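PDB 4NNA: OBCA, Oxalate Biosynthetic Component A from Burkholderia glumae, which probably belongs to an enzyme family built on a TIM barrel, with a family-specific N-terminal domain. Local coordinates for residues 62-67 with 106-111. Numbering follows the deposited sequence.
Sequences RLLQVG and RLAAPN
The Pro110 ring takes the CG1 methyl of Val66 against one broad side: CG1 is 3.9 Å from Pro110 CG and lies at comparable distances from all five ring atoms. CG1 is placed there by a first torsion anti to the backbone N (chi1 -176°). The other branch, Val66 CG2, turns to Ala108, 4.0 Å from its CB. A second strand residue on the same side, Leu64, reaches the alanine methyl more closely, with its CD1 3.6 Å from Ala108 CB. Both contacts reach the methyl from the strand side. No direct hydrogen bond joins the two segments. Instead, a water donates to two carbonyl oxygens and bridges them, lying 2.9 Å from Gln65 O and 2.5 Å from Ala108 O, the latter short enough for the water's exact position to be doubtful. Outside the apolar patch, Asn111 ND2 bonds to Glu153, while Val66 pairs through its backbone with Gln155. Strand 62-66 is the middle strand of a three-stranded antiparallel sheet, flanked by 155-159 and 184-185. The arrangement is that of an irregular loop packed over the end of a central strand, through Ala108 and Pro110 against Leu64 and Val66 and a water bridge, within the N-terminal domain.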
ATOM      1  N   ARG A  62      15.505  11.447  19.184  1.00 23.98           N
ATOM      2  CA  ARG A  62      16.392  10.419  19.736  1.00 26.96           C
ATOM      3  C   ARG A  62      16.853   9.447  18.657  1.00 26.92           C
ATOM      4  O   ARG A  62      16.063   9.019  17.808  1.00 24.48           O
ATOM      5  CB  ARG A  62      15.734   9.643  20.881  1.00 23.98           C
ATOM      6  CG  ARG A  62      15.421  10.474  22.121  1.00 28.40           C
ATOM      7  CD  ARG A  62      16.686  10.893  22.850  1.00 27.43           C
ATOM      8  NE  ARG A  62      16.385  11.618  24.081  1.00 28.35           N
ATOM      9  CZ  ARG A  62      16.018  12.897  24.132  1.00 32.00           C
ATOM     10  NH1 ARG A  62      15.889  13.618  23.022  1.00 29.18           N
ATOM     11  NH2 ARG A  62      15.772  13.460  25.308  1.00 31.98           N
ATOM     12  N   LEU A  63      18.133   9.093  18.709  1.00 25.66           N
ATOM     13  CA  LEU A  63      18.724   8.197  17.725  1.00 27.60           C
ATOM     14  C   LEU A  63      19.354   6.986  18.400  1.00 26.58           C
ATOM     15  O   LEU A  63      20.186   7.120  19.312  1.00 27.30           O
ATOM     16  CB  LEU A  63      19.784   8.934  16.900  1.00 24.38           C
ATOM     17  CG  LEU A  63      20.658   8.105  15.955  1.00 28.65           C
ATOM     18  CD1 LEU A  63      19.800   7.434  14.871  1.00 24.08           C
ATOM     19  CD2 LEU A  63      21.752   8.984  15.336  1.00 26.34           C
ATOM     20  N   LEU A  64      18.943   5.805  17.953  1.00 24.48           N
ATOM     21  CA  LEU A  64      19.555   4.562  18.400  1.00 25.46           C
ATOM     22  C   LEU A  64      20.374   4.026  17.231  1.00 25.47           C
ATOM     23  O   LEU A  64      19.825   3.774  16.158  1.00 24.91           O
ATOM     24  CB  LEU A  64      18.473   3.558  18.801  1.00 24.31           C
ATOM     25  CG  LEU A  64      18.898   2.119  19.114  1.00 26.54           C
ATOM     26  CD1 LEU A  64      19.893   2.112  20.254  1.00 25.26           C
ATOM     27  CD2 LEU A  64      17.688   1.237  19.445  1.00 22.61           C
ATOM     28  N   GLN A  65      21.682   3.879  17.424  1.00 25.64           N
ATOM     29  CA  GLN A  65      22.556   3.383  16.355  1.00 28.70           C
ATOM     30  C   GLN A  65      23.529   2.329  16.862  1.00 30.07           C
ATOM     31  O   GLN A  65      24.109   2.456  17.950  1.00 28.60           O
ATOM     32  CB  GLN A  65      23.314   4.523  15.656  1.00 27.83           C
ATOM     33  CG  GLN A  65      24.406   5.179  16.503  1.00 31.59           C
ATOM     34  CD  GLN A  65      25.069   6.358  15.798  1.00 31.74           C
ATOM     35  OE1 GLN A  65      25.830   6.178  14.851  1.00 33.90           O
ATOM     36  NE2 GLN A  65      24.785   7.570  16.267  1.00 28.70           N
ATOM     37  N   VAL A  66      23.671   1.266  16.076  1.00 29.49           N
ATOM     38  CA  VAL A  66      24.560   0.163  16.398  1.00 30.71           C
ATOM     39  C   VAL A  66      25.288  -0.212  15.121  1.00 30.01           C
ATOM     40  O   VAL A  66      24.648  -0.370  14.080  1.00 27.11           O
ATOM     41  CB  VAL A  66      23.785  -1.083  16.894  1.00 30.70           C
ATOM     42  CG1 VAL A  66      24.755  -2.183  17.328  1.00 31.66           C
ATOM     43  CG2 VAL A  66      22.852  -0.725  18.036  1.00 32.10           C
ATOM     44  N   GLY A  67      26.618  -0.318  15.202  1.00 31.96           N
ATOM     45  CA  GLY A  67      27.453  -0.801  14.109  1.00 32.87           C
ATOM     46  C   GLY A  67      27.249  -0.113  12.772  1.00 29.13           C
ATOM     47  O   GLY A  67      27.521  -0.692  11.711  1.00 37.21           O
ATOM     48  N   ARG A 106      29.023   3.984  21.064  1.00 37.57           N
ATOM     49  CA  ARG A 106      28.745   2.555  21.130  1.00 40.91           C
ATOM     50  C   ARG A 106      28.043   2.299  22.452  1.00 39.34           C
ATOM     51  O   ARG A 106      28.337   1.332  23.154  1.00 41.78           O
ATOM     52  CB  ARG A 106      30.043   1.743  21.052  1.00 39.54           C
ATOM     53  CG  ARG A 106      31.042   2.267  20.024  1.00 42.60           C
ATOM     54  CD  ARG A 106      32.199   1.280  19.772  1.00 45.85           C
ATOM     55  NE  ARG A 106      33.239   1.343  20.798  1.00 51.29           N
ATOM     56  CZ  ARG A 106      34.378   0.653  20.751  1.00 48.86           C
ATOM     57  NH1 ARG A 106      34.623  -0.158  19.731  1.00 45.20           N
ATOM     58  NH2 ARG A 106      35.272   0.772  21.723  1.00 45.41           N
ATOM     59  N   LEU A 107      27.118   3.192  22.785  1.00 41.47           N
ATOM     60  CA  LEU A 107      26.386   3.132  24.045  1.00 41.78           C
ATOM     61  C   LEU A 107      25.337   2.023  24.042  1.00 42.26           C
ATOM     62  O   LEU A 107      24.851   1.611  25.100  1.00 44.57           O
ATOM     63  CB  LEU A 107      25.750   4.496  24.340  1.00 41.33           C
ATOM     64  CG  LEU A 107      26.732   5.678  24.327  1.00 40.78           C
ATOM     65  CD1 LEU A 107      26.087   6.954  24.844  1.00 44.63           C
ATOM     66  CD2 LEU A 107      27.988   5.345  25.132  1.00 41.96           C
ATOM     67  N   ALA A 108      24.997   1.536  22.851  1.00 37.37           N
ATOM     68  CA  ALA A 108      24.030   0.451  22.719  1.00 39.94           C
ATOM     69  C   ALA A 108      24.714  -0.831  22.256  1.00 39.52           C
ATOM     70  O   ALA A 108      25.280  -0.882  21.164  1.00 37.83           O
ATOM     71  CB  ALA A 108      22.915   0.840  21.752  1.00 35.72           C
ATOM     72  N   ALA A 109      24.665  -1.865  23.094  1.00 41.25           N
ATOM     73  CA  ALA A 109      25.222  -3.171  22.742  1.00 39.39           C
ATOM     74  C   ALA A 109      24.297  -3.875  21.755  1.00 39.10           C
ATOM     75  O   ALA A 109      23.079  -3.750  21.861  1.00 39.24           O
ATOM     76  CB  ALA A 109      25.411  -4.016  23.993  1.00 37.17           C
ATOM     77  N   PRO A 110      24.868  -4.616  20.789  1.00 40.95           N
ATOM     78  CA  PRO A 110      24.037  -5.265  19.764  1.00 41.53           C
ATOM     79  C   PRO A 110      23.071  -6.278  20.375  1.00 40.72           C
ATOM     80  O   PRO A 110      23.433  -6.935  21.362  1.00 36.43           O
ATOM     81  CB  PRO A 110      25.063  -5.986  18.881  1.00 39.20           C
ATOM     82  CG  PRO A 110      26.355  -5.256  19.109  1.00 42.01           C
ATOM     83  CD  PRO A 110      26.307  -4.848  20.558  1.00 43.68           C
ATOM     84  N   ASN A 111      21.870  -6.374  19.799  1.00 39.32           N
ATOM     85  CA  ASN A 111      20.822  -7.296  20.256  1.00 39.16           C
ATOM     86  C   ASN A 111      20.209  -6.958  21.622  1.00 39.69           C
ATOM     87  O   ASN A 111      19.337  -7.681  22.116  1.00 38.84           O
ATOM     88  CB  ASN A 111      21.328  -8.743  20.244  1.00 36.24           C
ATOM     89  CG  ASN A 111      22.131  -9.060  19.003  1.00 41.80           C
ATOM     90  OD1 ASN A 111      21.662  -8.855  17.884  1.00 39.14           O
ATOM     91  ND2 ASN A 111      23.357  -9.541  19.192  1.00 37.93           N
TER
HETATM   92  O   HOH W   1      25.899   1.033  19.674  1.00 35.75           O